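Local coordinates for Non-structural protein 9 (Avian infectious bronchitis virus, PDB 5C94) that forms a homodimer and binds RNA, probably as part of the coronavirus replication machinery, at residues 68-73 against 92-97. Residues are numbered along the deposited sequence; the frame is centred on the assembly and turned at random.
Sequences IYVDLD and YFIKNT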
loop_
_atom_site.group_PDB
_atom_site.type_symbol
_atom_site.label_atom_id
_atom_site.label_comp_id
_atom_site.label_asym_id
_atom_site.label_seq_id
_atom_site.Cartn_x
_atom_site.Cartn_y
_atom_site.Cartn_z
ATOM N N ILE A 68 -14.078 -19.004 8.941
ATOM C CA ILE A 68 -14.447 -18.869 7.535
ATOM C C ILE A 68 -13.323 -19.282 6.594
ATOM O O ILE A 68 -12.165 -19.423 7.003
ATOM C CB ILE A 68 -14.860 -17.435 7.183
ATOM C CG1 ILE A 68 -13.653 -16.514 7.196
ATOM C CG2 ILE A 68 -15.948 -16.915 8.141
ATOM C CD1 ILE A 68 -13.847 -15.306 6.302
ATOM N N TYR A 69 -13.687 -19.481 5.328
ATOM C CA TYR A 69 -12.744 -19.833 4.275
ATOM C C TYR A 69 -12.817 -18.822 3.123
ATOM O O TYR A 69 -13.894 -18.333 2.766
ATOM C CB TYR A 69 -13.015 -21.267 3.799
ATOM C CG TYR A 69 -12.771 -22.279 4.913
ATOM C CD1 TYR A 69 -13.754 -22.545 5.879
ATOM C CD2 TYR A 69 -11.548 -22.937 5.028
ATOM C CE1 TYR A 69 -13.525 -23.449 6.915
ATOM C CE2 TYR A 69 -11.314 -23.841 6.053
ATOM C CZ TYR A 69 -12.300 -24.093 6.993
ATOM O OH TYR A 69 -12.048 -24.990 8.012
ATOM N N VAL A 70 -11.652 -18.468 2.588
ATOM C CA VAL A 70 -11.566 -17.554 1.448
ATOM C C VAL A 70 -10.655 -18.125 0.350
ATOM O O VAL A 70 -9.664 -18.817 0.628
ATOM C CB VAL A 70 -11.033 -16.152 1.858
ATOM C CG1 VAL A 70 -11.947 -15.513 2.881
ATOM C CG2 VAL A 70 -9.620 -16.246 2.408
ATOM N N ASP A 71 -11.022 -17.846 -0.896
ATOM C CA ASP A 71 -10.223 -18.220 -2.057
ATOM C C ASP A 71 -9.022 -17.285 -2.220
ATOM O O ASP A 71 -9.063 -16.116 -1.823
ATOM C CB ASP A 71 -11.095 -18.200 -3.320
ATOM C CG ASP A 71 -12.130 -19.329 -3.342
ATOM O OD1 ASP A 71 -11.903 -20.397 -2.724
ATOM O OD2 ASP A 71 -13.197 -19.132 -3.959
ATOM N N LEU A 72 -7.962 -17.806 -2.822
ATOM C CA LEU A 72 -6.750 -17.035 -3.064
ATOM C C LEU A 72 -6.521 -16.811 -4.566
ATOM O O LEU A 72 -6.734 -17.718 -5.367
ATOM C CB LEU A 72 -5.545 -17.759 -2.448
ATOM C CG LEU A 72 -5.648 -18.081 -0.959
ATOM C CD1 LEU A 72 -4.436 -18.875 -0.493
ATOM C CD2 LEU A 72 -5.787 -16.784 -0.168
ATOM N N ASP A 73 -6.091 -15.609 -4.942
ATOM C CA ASP A 73 -5.549 -15.383 -6.277
ATOM C C ASP A 73 -4.235 -16.159 -6.430
ATOM O O ASP A 73 -3.670 -16.641 -5.444
ATOM C CB ASP A 73 -5.318 -13.895 -6.521
ATOM C CG ASP A 73 -6.617 -13.108 -6.661
ATOM O OD1 ASP A 73 -7.680 -13.712 -6.919
ATOM O OD2 ASP A 73 -6.564 -11.866 -6.532
ATOM N N TYR A 92 -0.177 -14.218 -1.462
ATOM C CA TYR A 92 -1.463 -14.473 -2.079
ATOM C C TYR A 92 -2.458 -13.443 -1.606
ATOM O O TYR A 92 -2.732 -13.366 -0.407
ATOM C CB TYR A 92 -2.028 -15.849 -1.703
ATOM C CG TYR A 92 -1.167 -17.073 -1.894
ATOM C CD1 TYR A 92 -0.115 -17.370 -1.023
ATOM C CD2 TYR A 92 -1.458 -17.967 -2.911
ATOM C CE1 TYR A 92 0.645 -18.515 -1.200
ATOM C CE2 TYR A 92 -0.724 -19.103 -3.094
ATOM C CZ TYR A 92 0.320 -19.379 -2.246
ATOM O OH TYR A 92 1.014 -20.537 -2.466
ATOM N N PHE A 93 -3.025 -12.678 -2.522
ATOM C CA PHE A 93 -4.128 -11.819 -2.144
ATOM C C PHE A 93 -5.380 -12.654 -2.150
ATOM O O PHE A 93 -5.494 -13.643 -2.868
ATOM C CB PHE A 93 -4.276 -10.623 -3.081
ATOM C CG PHE A 93 -3.159 -9.635 -2.971
ATOM C CD1 PHE A 93 -3.049 -8.813 -1.853
ATOM C CD2 PHE A 93 -2.201 -9.544 -3.973
ATOM C CE1 PHE A 93 -2.013 -7.901 -1.748
ATOM C CE2 PHE A 93 -1.161 -8.636 -3.883
ATOM C CZ PHE A 93 -1.060 -7.813 -2.767
ATOM N N ILE A 94 -6.317 -12.245 -1.326
ATOM C CA ILE A 94 -7.581 -12.916 -1.225
ATOM C C ILE A 94 -8.509 -12.486 -2.377
ATOM O O ILE A 94 -8.503 -11.325 -2.785
ATOM C CB ILE A 94 -8.153 -12.624 0.164
ATOM C CG1 ILE A 94 -7.431 -13.548 1.147
ATOM C CG2 ILE A 94 -9.670 -12.759 0.205
ATOM C CD1 ILE A 94 -7.565 -13.167 2.544
ATOM N N LYS A 95 -9.259 -13.442 -2.922
ATOM C CA LYS A 95 -10.131 -13.212 -4.064
ATOM C C LYS A 95 -10.959 -11.958 -3.847
ATOM O O LYS A 95 -11.603 -11.822 -2.797
ATOM C CB LYS A 95 -11.057 -14.410 -4.291
ATOM C CG LYS A 95 -11.102 -14.929 -5.719
ATOM C CD LYS A 95 -9.845 -15.739 -6.021
ATOM C CE LYS A 95 -9.951 -16.534 -7.317
ATOM N NZ LYS A 95 -8.654 -17.199 -7.664
ATOM N N ASN A 96 -10.895 -11.043 -4.822
ATOM C CA ASN A 96 -11.718 -9.826 -4.858
ATOM C C ASN A 96 -11.338 -8.742 -3.866
ATOM O O ASN A 96 -12.155 -7.885 -3.541
ATOM C CB ASN A 96 -13.195 -10.164 -4.650
ATOM C CG ASN A 96 -13.702 -11.175 -5.653
ATOM O OD1 ASN A 96 -14.387 -12.137 -5.290
ATOM N ND2 ASN A 96 -13.342 -10.980 -6.925
ATOM N N THR A 97 -10.104 -8.776 -3.387
ATOM C CA THR A 97 -9.636 -7.742 -2.494
ATOM C C THR A 97 -9.599 -6.435 -3.283
ATOM O O THR A 97 -9.263 -6.434 -4.465
ATOM C CB THR A 97 -8.253 -8.096 -1.913
ATOM O OG1 THR A 97 -8.395 -9.208 -1.021
ATOM C CG2 THR A 97 -7.672 -6.914 -1.139
HETATM O O HOH W 1 -9.816 -11.457 -7.721
#
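A turn about CB-CG (chi2 76°) carries Lys95 past CB of Asp71 and obliquely across the side chain of Asp73, and Asp73, its CG set anti to the carbonyl carbon (chi1 -70°), presents OD1 to that chain. Lys95 NZ donates to Leu72 O at 3.0 Å, coming from above the carbonyl plane, while its salt bridge to Asp73 OD1 is long, 3.7 Å. Asp73 has a second charged partner in Arg102 of helix 99-109, which pairs with OD2. A water bridges OD1 to Asn96 N inside the type II turn from Ile94 to Thr97.

The backbones join at a single bridge, Leu72 with Ile94. Lys95 N gives a nearly straight bond to Asp71 O (2.9 Å), and Asp73 N bonds Phe93 O, lying nearly along its C=O axis. Apolar branches fill the other side: CG1 of Ile94 touches both Val70 CG2 (3.7 Å) and Leu72 CD2, and Leu72 CD1 approaches Tyr92 CD2 at 3.9 Å. Asp73 O sits at the edge of the Tyr92 ring, whose hydroxyl bonds Asn52 and Leu55.

The bridge ties the ends of strands 67-71 and 85-93 together, linking the outermost strand 67-71 directly to a strand five places away across the sheet, consistent with the closing of a barrel, as expected for this family. With Lys95 and Arg102 both beside it, the Asp73 carboxylate is probably stabilised in its charged form.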